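2,5-dihydroxypyridine 5,6-dioxygenase (Pseudomonas putida KT2440, PDB 7CUP) catalyses the iron(II)-dependent, dioxygen-driven ring opening of 2,5-dihydroxypyridine between carbons 5 and 6 to N-formylmaleamate in aerobic nicotinate degradation. Local coordinates at residues A[6-11]-A[40-45]; A[46-49]-A[53-56]; A[144-149]-A[174-179]; A[266-271]-A[333-338]. All coordinates share one frame; numbering follows the deposited sequence.

Contact 1. Residues A[6-11]-A[40-45]; sequences AQLTQM and VNAAME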
loop_
_atom_site.group_PDB
_atom_site.type_symbol
_atom_site.label_atom_id
_atom_site.label_comp_id
_atom_site.label_asym_id
_atom_site.label_seq_id
_atom_site.Cartn_x
_atom_site.Cartn_y
_atom_site.Cartn_z
ATOM N N ALA A 6 -19.100 -0.507 2.440
ATOM C CA ALA A 6 -20.315 -0.847 3.214
ATOM C C ALA A 6 -21.371 -1.466 2.301
ATOM O O ALA A 6 -21.891 -2.535 2.666
ATOM C CB ALA A 6 -20.883 0.366 3.932
ATOM N N GLN A 7 -21.711 -0.823 1.189
ATOM C CA GLN A 7 -22.748 -1.354 0.270
ATOM C C GLN A 7 -22.289 -2.700 -0.304
ATOM O O GLN A 7 -23.145 -3.580 -0.405
ATOM C CB GLN A 7 -23.122 -0.385 -0.851
ATOM C CG GLN A 7 -24.280 -0.897 -1.704
ATOM C CD GLN A 7 -24.759 0.119 -2.713
ATOM O OE1 GLN A 7 -24.849 1.314 -2.425
ATOM N NE2 GLN A 7 -25.051 -0.353 -3.918
ATOM N N LEU A 8 -21.008 -2.858 -0.662
ATOM C CA LEU A 8 -20.475 -4.147 -1.188
ATOM C C LEU A 8 -20.634 -5.273 -0.141
ATOM O O LEU A 8 -21.049 -6.383 -0.518
ATOM C CB LEU A 8 -19.020 -3.965 -1.615
ATOM C CG LEU A 8 -18.420 -5.110 -2.427
ATOM C CD1 LEU A 8 -19.236 -5.416 -3.656
ATOM C CD2 LEU A 8 -17.006 -4.771 -2.824
ATOM N N THR A 9 -20.331 -5.005 1.126
ATOM C CA THR A 9 -20.511 -5.973 2.227
ATOM C C THR A 9 -21.993 -6.337 2.317
ATOM O O THR A 9 -22.297 -7.524 2.387
ATOM C CB THR A 9 -19.985 -5.382 3.535
ATOM O OG1 THR A 9 -18.596 -5.234 3.305
ATOM C CG2 THR A 9 -20.230 -6.262 4.734
ATOM N N GLN A 10 -22.897 -5.365 2.290
ATOM C CA GLN A 10 -24.371 -5.654 2.370
ATOM C C GLN A 10 -24.814 -6.519 1.196
ATOM O O GLN A 10 -25.670 -7.413 1.409
ATOM C CB GLN A 10 -25.255 -4.413 2.362
ATOM C CG GLN A 10 -25.442 -3.835 3.744
ATOM C CD GLN A 10 -26.048 -2.460 3.656
ATOM O OE1 GLN A 10 -26.904 -2.210 2.803
ATOM N NE2 GLN A 10 -25.585 -1.565 4.522
ATOM N N MET A 11 -24.281 -6.255 0.007
ATOM C CA MET A 11 -24.612 -7.074 -1.187
ATOM C C MET A 11 -24.167 -8.510 -0.902
ATOM O O MET A 11 -24.948 -9.437 -1.214
ATOM C CB MET A 11 -23.950 -6.555 -2.465
ATOM C CG MET A 11 -24.623 -5.279 -3.023
ATOM S SD MET A 11 -23.516 -4.264 -4.016
ATOM C CE MET A 11 -23.003 -5.448 -5.251
ATOM N N VAL A 40 -12.900 -9.588 -1.989
ATOM C CA VAL A 40 -12.377 -10.516 -0.945
ATOM C C VAL A 40 -12.780 -10.006 0.449
ATOM O O VAL A 40 -13.330 -10.805 1.247
ATOM C CB VAL A 40 -10.855 -10.637 -1.071
ATOM C CG1 VAL A 40 -10.236 -11.393 0.079
ATOM C CG2 VAL A 40 -10.451 -11.248 -2.400
ATOM N N ASN A 41 -12.528 -8.739 0.766
ATOM C CA ASN A 41 -12.803 -8.177 2.129
ATOM C C ASN A 41 -14.307 -8.206 2.422
ATOM O O ASN A 41 -14.670 -8.682 3.501
ATOM C CB ASN A 41 -12.262 -6.761 2.334
ATOM C CG ASN A 41 -10.741 -6.729 2.336
ATOM O OD1 ASN A 41 -10.076 -7.766 2.554
ATOM N ND2 ASN A 41 -10.188 -5.546 2.066
ATOM N N ALA A 42 -15.135 -7.807 1.461
ATOM C CA ALA A 42 -16.614 -7.788 1.600
ATOM C C ALA A 42 -17.169 -9.211 1.829
ATOM O O ALA A 42 -18.114 -9.359 2.633
ATOM C CB ALA A 42 -17.246 -7.156 0.406
ATOM N N ALA A 43 -16.636 -10.201 1.117
ATOM C CA ALA A 43 -17.002 -11.629 1.253
ATOM C C ALA A 43 -16.618 -12.122 2.652
ATOM O O ALA A 43 -17.451 -12.760 3.316
ATOM C CB ALA A 43 -16.371 -12.429 0.134
ATOM N N MET A 44 -15.406 -11.815 3.114
ATOM C CA MET A 44 -14.919 -12.246 4.452
ATOM C C MET A 44 -15.804 -11.592 5.539
ATOM O O MET A 44 -16.278 -12.319 6.413
ATOM C CB MET A 44 -13.454 -11.856 4.665
ATOM C CG MET A 44 -12.454 -12.635 3.791
ATOM S SD MET A 44 -12.194 -14.343 4.323
ATOM C CE MET A 44 -11.021 -14.141 5.657
ATOM N N GLU A 45 -16.054 -10.283 5.427
ATOM C CA GLU A 45 -16.839 -9.466 6.394
ATOM C C GLU A 45 -18.282 -9.965 6.400
ATOM O O GLU A 45 -18.775 -10.263 7.466
ATOM C CB GLU A 45 -16.736 -7.969 6.100
ATOM C CG GLU A 45 -15.408 -7.368 6.545
ATOM C CD GLU A 45 -14.914 -7.879 7.903
ATOM O OE1 GLU A 45 -13.899 -8.660 7.956
ATOM O OE2 GLU A 45 -15.559 -7.515 8.919
#

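Contact 2. Residues A[46-49]-A[53-56]; sequences AAQR and KVYA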
loop_
_atom_site.group_PDB
_atom_site.type_symbol
_atom_site.label_atom_id
_atom_site.label_comp_id
_atom_site.label_asym_id
_atom_site.label_seq_id
_atom_site.Cartn_x
_atom_site.Cartn_y
_atom_site.Cartn_z
ATOM N N ALA A 46 -18.909 -10.143 5.243
ATOM C CA ALA A 46 -20.315 -10.581 5.142
ATOM C C ALA A 46 -20.496 -11.992 5.739
ATOM O O ALA A 46 -21.462 -12.215 6.531
ATOM C CB ALA A 46 -20.768 -10.529 3.712
ATOM N N ALA A 47 -19.629 -12.939 5.400
ATOM C CA ALA A 47 -19.703 -14.316 5.946
ATOM C C ALA A 47 -19.635 -14.284 7.473
ATOM O O ALA A 47 -20.458 -15.000 8.126
ATOM C CB ALA A 47 -18.629 -15.172 5.357
ATOM N N GLN A 48 -18.748 -13.463 8.046
ATOM C CA GLN A 48 -18.682 -13.278 9.525
ATOM C C GLN A 48 -19.960 -12.595 10.063
ATOM O O GLN A 48 -20.456 -13.035 11.111
ATOM C CB GLN A 48 -17.407 -12.531 9.888
ATOM C CG GLN A 48 -16.179 -13.358 9.626
ATOM C CD GLN A 48 -14.910 -12.664 10.053
ATOM O OE1 GLN A 48 -14.458 -12.826 11.182
ATOM N NE2 GLN A 48 -14.299 -11.951 9.129
ATOM N N ARG A 49 -20.525 -11.603 9.376
ATOM C CA ARG A 49 -21.802 -10.992 9.816
ATOM C C ARG A 49 -22.902 -12.060 9.898
ATOM O O ARG A 49 -23.733 -11.949 10.780
ATOM C CB ARG A 49 -22.212 -9.831 8.917
ATOM C CG ARG A 49 -21.352 -8.612 9.172
ATOM C CD ARG A 49 -22.042 -7.305 8.913
ATOM N NE ARG A 49 -21.258 -6.332 9.656
ATOM C CZ ARG A 49 -21.512 -5.919 10.902
ATOM N NH1 ARG A 49 -22.596 -6.317 11.555
ATOM N NH2 ARG A 49 -20.688 -5.057 11.468
ATOM N N LYS A 53 -18.342 -19.545 10.019
ATOM C CA LYS A 53 -16.866 -19.664 10.103
ATOM C C LYS A 53 -16.305 -19.290 8.721
ATOM O O LYS A 53 -16.921 -19.671 7.716
ATOM C CB LYS A 53 -16.512 -21.081 10.543
ATOM C CG LYS A 53 -17.050 -21.460 11.920
ATOM C CD LYS A 53 -16.394 -20.599 12.994
ATOM C CE LYS A 53 -17.065 -20.714 14.345
ATOM N NZ LYS A 53 -16.152 -20.229 15.409
ATOM N N VAL A 54 -15.232 -18.512 8.676
ATOM C CA VAL A 54 -14.614 -18.060 7.397
ATOM C C VAL A 54 -13.101 -18.228 7.438
ATOM O O VAL A 54 -12.485 -18.102 8.488
ATOM C CB VAL A 54 -14.993 -16.609 7.060
ATOM C CG1 VAL A 54 -16.477 -16.404 7.241
ATOM C CG2 VAL A 54 -14.222 -15.589 7.883
ATOM N N TYR A 55 -12.521 -18.476 6.269
ATOM C CA TYR A 55 -11.067 -18.386 6.038
ATOM C C TYR A 55 -10.885 -18.066 4.558
ATOM O O TYR A 55 -11.820 -18.355 3.762
ATOM C CB TYR A 55 -10.354 -19.682 6.445
ATOM C CG TYR A 55 -10.856 -20.946 5.790
ATOM C CD1 TYR A 55 -12.027 -21.554 6.218
ATOM C CD2 TYR A 55 -10.174 -21.544 4.743
ATOM C CE1 TYR A 55 -12.495 -22.721 5.626
ATOM C CE2 TYR A 55 -10.636 -22.706 4.122
ATOM C CZ TYR A 55 -11.806 -23.294 4.569
ATOM O OH TYR A 55 -12.257 -24.452 4.025
ATOM N N ALA A 56 -9.751 -17.460 4.223
ATOM C CA ALA A 56 -9.319 -17.214 2.828
ATOM C C ALA A 56 -8.273 -18.259 2.437
ATOM O O ALA A 56 -7.462 -18.711 3.286
ATOM C CB ALA A 56 -8.802 -15.798 2.672
#

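Contact 3. Residues A[144-149]-A[174-179]; sequences AAETLL and AVTEYG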
loop_
_atom_site.group_PDB
_atom_site.type_symbol
_atom_site.label_atom_id
_atom_site.label_comp_id
_atom_site.label_asym_id
_atom_site.label_seq_id
_atom_site.Cartn_x
_atom_site.Cartn_y
_atom_site.Cartn_z
ATOM N N ALA A 144 -38.197 -22.391 -14.474
ATOM C CA ALA A 144 -39.360 -22.512 -15.390
ATOM C C ALA A 144 -38.862 -22.759 -16.826
ATOM O O ALA A 144 -39.393 -23.662 -17.527
ATOM C CB ALA A 144 -40.237 -21.294 -15.295
ATOM N N ALA A 145 -37.835 -22.040 -17.272
ATOM C CA ALA A 145 -37.240 -22.256 -18.613
ATOM C C ALA A 145 -36.608 -23.641 -18.652
ATOM O O ALA A 145 -36.716 -24.321 -19.694
ATOM C CB ALA A 145 -36.219 -21.197 -18.952
ATOM N N GLU A 146 -35.960 -24.032 -17.561
ATOM C CA GLU A 146 -35.228 -25.314 -17.476
ATOM C C GLU A 146 -36.207 -26.477 -17.677
ATOM O O GLU A 146 -35.803 -27.442 -18.342
ATOM C CB GLU A 146 -34.486 -25.451 -16.148
ATOM C CG GLU A 146 -33.674 -26.748 -16.027
ATOM C CD GLU A 146 -33.173 -27.059 -14.622
ATOM O OE1 GLU A 146 -33.771 -26.532 -13.664
ATOM O OE2 GLU A 146 -32.183 -27.816 -14.484
ATOM N N THR A 147 -37.421 -26.413 -17.124
ATOM C CA THR A 147 -38.398 -27.546 -17.163
ATOM C C THR A 147 -38.762 -27.834 -18.639
ATOM O O THR A 147 -38.818 -29.033 -19.005
ATOM C CB THR A 147 -39.604 -27.328 -16.230
ATOM O OG1 THR A 147 -40.372 -26.215 -16.681
ATOM C CG2 THR A 147 -39.245 -27.095 -14.778
ATOM N N LEU A 148 -38.924 -26.793 -19.466
ATOM C CA LEU A 148 -39.096 -26.899 -20.942
ATOM C C LEU A 148 -37.831 -27.463 -21.582
ATOM O O LEU A 148 -37.921 -28.448 -22.320
ATOM C CB LEU A 148 -39.416 -25.522 -21.536
ATOM C CG LEU A 148 -40.894 -25.198 -21.712
ATOM C CD1 LEU A 148 -41.076 -23.784 -22.232
ATOM C CD2 LEU A 148 -41.564 -26.182 -22.667
ATOM N N LEU A 149 -36.683 -26.841 -21.335
ATOM C CA LEU A 149 -35.428 -27.238 -22.001
ATOM C C LEU A 149 -35.156 -28.734 -21.773
ATOM O O LEU A 149 -34.687 -29.365 -22.715
ATOM C CB LEU A 149 -34.267 -26.381 -21.485
ATOM C CG LEU A 149 -32.906 -26.774 -22.057
ATOM C CD1 LEU A 149 -32.947 -26.820 -23.581
ATOM C CD2 LEU A 149 -31.815 -25.824 -21.573
ATOM N N ALA A 174 -29.348 -30.076 -19.094
ATOM C CA ALA A 174 -29.606 -28.623 -19.020
ATOM C C ALA A 174 -28.808 -28.062 -17.831
ATOM O O ALA A 174 -28.807 -28.697 -16.783
ATOM C CB ALA A 174 -31.081 -28.401 -18.828
ATOM N N VAL A 175 -28.111 -26.939 -17.997
ATOM C CA VAL A 175 -27.419 -26.242 -16.878
ATOM C C VAL A 175 -28.023 -24.850 -16.765
ATOM O O VAL A 175 -28.251 -24.216 -17.805
ATOM C CB VAL A 175 -25.899 -26.222 -17.083
ATOM C CG1 VAL A 175 -25.191 -25.369 -16.039
ATOM C CG2 VAL A 175 -25.342 -27.633 -17.067
ATOM N N THR A 176 -28.318 -24.433 -15.537
ATOM C CA THR A 176 -28.812 -23.074 -15.205
ATOM C C THR A 176 -27.744 -22.271 -14.445
ATOM O O THR A 176 -26.942 -22.872 -13.707
ATOM C CB THR A 176 -30.100 -23.158 -14.387
ATOM O OG1 THR A 176 -29.796 -23.713 -13.106
ATOM C CG2 THR A 176 -31.143 -23.995 -15.095
ATOM N N GLU A 177 -27.745 -20.952 -14.646
ATOM C CA GLU A 177 -27.038 -19.973 -13.792
ATOM C C GLU A 177 -28.063 -18.910 -13.420
ATOM O O GLU A 177 -28.516 -18.263 -14.364
ATOM C CB GLU A 177 -25.830 -19.388 -14.534
ATOM C CG GLU A 177 -24.891 -20.404 -15.122
ATOM C CD GLU A 177 -23.592 -19.838 -15.661
ATOM O OE1 GLU A 177 -23.294 -18.683 -15.353
ATOM O OE2 GLU A 177 -22.864 -20.561 -16.374
ATOM N N TYR A 178 -28.450 -18.772 -12.135
ATOM C CA TYR A 178 -29.422 -17.762 -11.611
ATOM C C TYR A 178 -28.798 -16.899 -10.499
ATOM O O TYR A 178 -29.521 -16.071 -9.890
ATOM C CB TYR A 178 -30.729 -18.407 -11.103
ATOM C CG TYR A 178 -30.587 -19.585 -10.154
ATOM C CD1 TYR A 178 -30.275 -19.398 -8.811
ATOM C CD2 TYR A 178 -30.819 -20.891 -10.570
ATOM C CE1 TYR A 178 -30.143 -20.459 -7.928
ATOM C CE2 TYR A 178 -30.698 -21.965 -9.693
ATOM C CZ TYR A 178 -30.360 -21.758 -8.365
ATOM O OH TYR A 178 -30.263 -22.798 -7.465
ATOM N N GLY A 179 -27.493 -17.038 -10.237
ATOM C CA GLY A 179 -26.723 -16.008 -9.510
ATOM C C GLY A 179 -26.358 -16.369 -8.081
ATOM O O GLY A 179 -25.730 -15.530 -7.405
HETATM O O HOH W 1 -31.302 -25.972 -11.778
#

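Contact 4. Residues A[266-271]-A[333-338]; sequences IGWGLQ and KAVVLA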
loop_
_atom_site.group_PDB
_atom_site.type_symbol
_atom_site.label_atom_id
_atom_site.label_comp_id
_atom_site.label_asym_id
_atom_site.label_seq_id
_atom_site.Cartn_x
_atom_site.Cartn_y
_atom_site.Cartn_z
ATOM N N ILE A 266 -25.367 -24.171 -25.932
ATOM C CA ILE A 266 -26.372 -23.451 -26.753
ATOM C C ILE A 266 -27.505 -23.166 -25.794
ATOM O O ILE A 266 -27.804 -24.051 -24.994
ATOM C CB ILE A 266 -26.781 -24.314 -27.970
ATOM C CG1 ILE A 266 -27.184 -25.731 -27.565
ATOM C CG2 ILE A 266 -25.662 -24.366 -28.986
ATOM C CD1 ILE A 266 -27.816 -26.525 -28.694
ATOM N N GLY A 267 -28.041 -21.962 -25.786
ATOM C CA GLY A 267 -29.053 -21.618 -24.782
ATOM C C GLY A 267 -29.576 -20.229 -25.013
ATOM O O GLY A 267 -29.313 -19.672 -26.081
ATOM N N TRP A 268 -30.287 -19.673 -24.047
ATOM C CA TRP A 268 -30.854 -18.316 -24.196
ATOM C C TRP A 268 -30.827 -17.576 -22.860
ATOM O O TRP A 268 -30.694 -18.225 -21.817
ATOM C CB TRP A 268 -32.238 -18.378 -24.861
ATOM C CG TRP A 268 -33.359 -18.957 -24.060
ATOM C CD1 TRP A 268 -34.289 -18.259 -23.356
ATOM C CD2 TRP A 268 -33.710 -20.346 -23.908
ATOM N NE1 TRP A 268 -35.167 -19.113 -22.745
ATOM C CE2 TRP A 268 -34.853 -20.395 -23.086
ATOM C CE3 TRP A 268 -33.181 -21.541 -24.394
ATOM C CZ2 TRP A 268 -35.489 -21.588 -22.745
ATOM C CZ3 TRP A 268 -33.783 -22.727 -24.028
ATOM C CH2 TRP A 268 -34.925 -22.746 -23.223
ATOM N N GLY A 269 -30.903 -16.253 -22.943
ATOM C CA GLY A 269 -30.697 -15.338 -21.821
ATOM C C GLY A 269 -32.003 -14.961 -21.208
ATOM O O GLY A 269 -32.969 -14.776 -21.981
ATOM N N LEU A 270 -32.033 -14.841 -19.884
ATOM C CA LEU A 270 -33.259 -14.539 -19.104
ATOM C C LEU A 270 -32.989 -13.402 -18.128
ATOM O O LEU A 270 -33.772 -13.258 -17.168
ATOM C CB LEU A 270 -33.706 -15.820 -18.391
ATOM C CG LEU A 270 -34.360 -16.869 -19.304
ATOM C CD1 LEU A 270 -34.588 -18.177 -18.570
ATOM C CD2 LEU A 270 -35.667 -16.362 -19.893
ATOM N N GLN A 271 -31.967 -12.582 -18.385
ATOM C CA GLN A 271 -31.563 -11.485 -17.456
ATOM C C GLN A 271 -31.895 -10.107 -18.045
ATOM O O GLN A 271 -31.105 -9.496 -18.761
ATOM C CB GLN A 271 -30.072 -11.624 -17.104
ATOM C CG GLN A 271 -29.601 -10.673 -16.016
ATOM C CD GLN A 271 -30.536 -10.596 -14.837
ATOM O OE1 GLN A 271 -31.438 -9.763 -14.784
ATOM N NE2 GLN A 271 -30.270 -11.437 -13.850
ATOM N N LYS A 333 -41.884 -25.564 -30.599
ATOM C CA LYS A 333 -42.380 -24.565 -29.622
ATOM C C LYS A 333 -41.317 -23.470 -29.465
ATOM O O LYS A 333 -40.195 -23.778 -29.003
ATOM C CB LYS A 333 -42.696 -25.258 -28.293
ATOM C CG LYS A 333 -43.176 -24.345 -27.170
ATOM C CD LYS A 333 -44.486 -23.616 -27.459
ATOM C CE LYS A 333 -45.037 -22.871 -26.260
ATOM N NZ LYS A 333 -45.003 -23.712 -25.036
ATOM N N ALA A 334 -41.674 -22.245 -29.842
ATOM C CA ALA A 334 -40.841 -21.027 -29.749
ATOM C C ALA A 334 -40.705 -20.636 -28.280
ATOM O O ALA A 334 -41.757 -20.547 -27.606
ATOM C CB ALA A 334 -41.462 -19.900 -30.529
ATOM N N VAL A 335 -39.470 -20.423 -27.809
ATOM C CA VAL A 335 -39.200 -19.869 -26.445
ATOM C C VAL A 335 -38.816 -18.392 -26.593
ATOM O O VAL A 335 -39.136 -17.586 -25.688
ATOM C CB VAL A 335 -38.145 -20.690 -25.674
ATOM C CG1 VAL A 335 -38.734 -21.992 -25.144
ATOM C CG2 VAL A 335 -36.887 -20.964 -26.486
ATOM N N VAL A 336 -38.192 -18.046 -27.719
ATOM C CA VAL A 336 -37.858 -16.646 -28.098
ATOM C C VAL A 336 -38.338 -16.407 -29.538
ATOM O O VAL A 336 -38.101 -17.275 -30.390
ATOM C CB VAL A 336 -36.342 -16.408 -27.951
ATOM C CG1 VAL A 336 -35.949 -14.957 -28.163
ATOM C CG2 VAL A 336 -35.837 -16.896 -26.598
ATOM N N LEU A 337 -38.951 -15.255 -29.782
ATOM C CA LEU A 337 -39.289 -14.730 -31.136
ATOM C C LEU A 337 -38.718 -13.321 -31.278
ATOM O O LEU A 337 -39.088 -12.482 -30.443
ATOM C CB LEU A 337 -40.817 -14.666 -31.287
ATOM C CG LEU A 337 -41.532 -16.009 -31.372
ATOM C CD1 LEU A 337 -43.040 -15.799 -31.440
ATOM C CD2 LEU A 337 -41.026 -16.812 -32.554
ATOM N N ALA A 338 -37.926 -13.074 -32.333
ATOM C CA ALA A 338 -37.319 -11.760 -32.665
ATOM C C ALA A 338 -36.591 -11.200 -31.434
ATOM O O ALA A 338 -36.745 -10.016 -31.140
ATOM C CB ALA A 338 -38.388 -10.806 -33.146
#

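Contact 1. Residues A[6-11]-A[40-45]
Ala-42 is the first residue of 40-45 to touch 6-11; its methyl points toward that segment and is flanked by Leu-8 and Thr-9. On one flank CB lies 3.7 Å from Leu-8 CG; the anti setting of CG to the leucine's own backbone N (chi1 -168°) brings CG and CD2 alongside the Ala-42 methyl. On the other flank Thr-9 OG1 sits 3.7 Å from Ala-42 CB, a packing contact; the hydroxyl's hydrogen bond goes to the carbonyl O of Asn-5, one turn earlier. With so small a residue at the crossing, the CA atoms of Thr-9 and Ala-42 come within 4.3 Å. The axes of the two short helical segments approach to 8.2 Å at -54°. Here the N-terminal helix packs against the helix of the beta-alpha-beta unit formed by strand 26-31, helix 37-49 and strand 53-58. Next along, Ala-43 turns its methyl away from 6-11, where it meets Phe-12 and Val-29. One turn on from Ala-42, Glu-45 offers its CB to Thr-9 CG2 at 4.1 Å. Its chain then bends at chi2 (-41°) and carries the carboxylate away from 6-11, while Ala-6 of the second subunit packs against the same residue.

Contact 2. Residues A[46-49]-A[53-56]
Val-54 presses its two methyls against one turn of helix 37-49, CG1 toward Ala-47 and CG2 toward Gln-48. The buried side is the one at Ala-47, where Leu-16 of helix 5-18 and Val-27 of strand 26-31 also pack against the alanine; the exact spacing of its CB from Val-54 CG1 is doubtful. The stem of Gln-48 belongs to the close packing too. With CG anti to the carbonyl carbon (chi1 -68°), CG lies 3.4 Å from Val-54 CG2, and the extended chain beyond carries CD past the same methyl at 3.7 Å, crossing the valine at about a right angle. Between the segments lies only the short turn that ends the helix and starts the strand, the second half of the beta-alpha-beta unit of strand 26-31, helix 37-49 and strand 53-58, the last being the outermost strand of the parallel sheet within this chain. Ala-56, farther along, continues the sheet into the fourth subunit through an antiparallel ladder. The looser part is the amide end of Gln-48, on the partly exposed side, where NE2 makes a weak hydrogen bond to Met-44 O. Without the glutamine's CG and CD, as with a serine here, Val-54 CG2 would probably lose its aliphatic cover and a gap open beside it. Pro-60 of the fourth subunit packs against both Gln-48 and Val-54.

Contact 3. Residues A[144-149]-A[174-179]
Thr-176 lays its methyl over the flat of the Glu-146 carboxylate, CG2 sitting 3.7 Å from CD and almost equally far from the two oxygens. The same methyl also rests against the stem of the chain, 3.8 Å from Glu-146 CB, and the two side chains cross at about a right angle. Glu-146 reaches there because its chain is stretched from the helix, with CG turned anti to the backbone N (chi1 -178°) and nothing bent beyond it. Beside this pair, Ala-174 CB packs 3.8 Å from Leu-149 CD2. One step outward, a water joins the polar ends: it donates to Glu-146 OE1 at 3.2 Å and is 3.0 Å from Thr-176 OG1. Arg-186 NH2 is hydrogen-bonded to the same hydroxyl, helping to fix its rotation and hence the methyl's place on the carboxylate. Farther out, strand 175-177 is set by its backbone bonds to strand 194-197, such as that between Val-175 and Phe-196, while Leu-149 also touches Leu-195 and Thr-197. Helix 136-151 thus packs across one border of the antiparallel sheet that also holds strand 263-269. No direct hydrogen bond spans the segments: the strand meets the carboxylate through a methyl on its face and, through one water, a hydroxyl, and this water probably helps to solvate the charge.

Contact 4. Residues A[266-271]-A[333-338]
The indole of Trp-268 takes a methyl of Val-335 squarely on one face: CG2 stands 3.9 Å from the centroid of the six-membered ring and 8° off its normal, a CH-pi contact. Val-336 comes in obliquely at the five-membered ring, CG2 lying 3.8 Å from Trp-268 CD1. On the opposite side of the indole plane from Val-335, Ala-145 CB of helix 136-151 lies near CZ2, well off the ring centre, and Leu-149 CB lies toward the CH2 end; Leu-195 and Ile-328 are further neighbours. With chi1 at 70°, CG is flanked by both the backbone N and the carbonyl carbon, and the ring is aimed from strand 263-269 at the neighbouring antiparallel sheet. Two adjacent valines can meet the one ring because the chain turns a corner at Val-335. Both face Ile-328 on the partner strand, forming a classic beta bulge. The contact therefore bridges two antiparallel sheets. With a leucine in place of Trp-268, Val-335 CG2 would probably lose the flat face it rests on, and a gap is likely to open between the sheets. Apolar throughout, the join rests on dispersion and on the face-on meeting of methyl and indole, and depends on shape rather than charge.

The four contacts form two pairs. Contacts 1 and 2, with centres 10 Å apart, share helix 37-49; Met-44 of contact 1 packs on the backbone of Tyr-55 in contact 2, and both border the second subunit. Contacts 3 and 4, centres 11 Å apart, share one antiparallel sheet and the face of helix 136-151: Leu-148 CD1 lies 4.1 Å from Val-335 CG1, and Ala-145 CB 3.5 Å from Leu-270 CD1. This second pair is nearer the iron site, where the metal is bound by His-265, Ser-302, His-318 and Asp-320. The side chains of Leu-149 and Trp-268 are each about 14 Å from the iron. Contacts 2 and 4, 38 Å apart between centres, occupy opposite sides of the chain's centre.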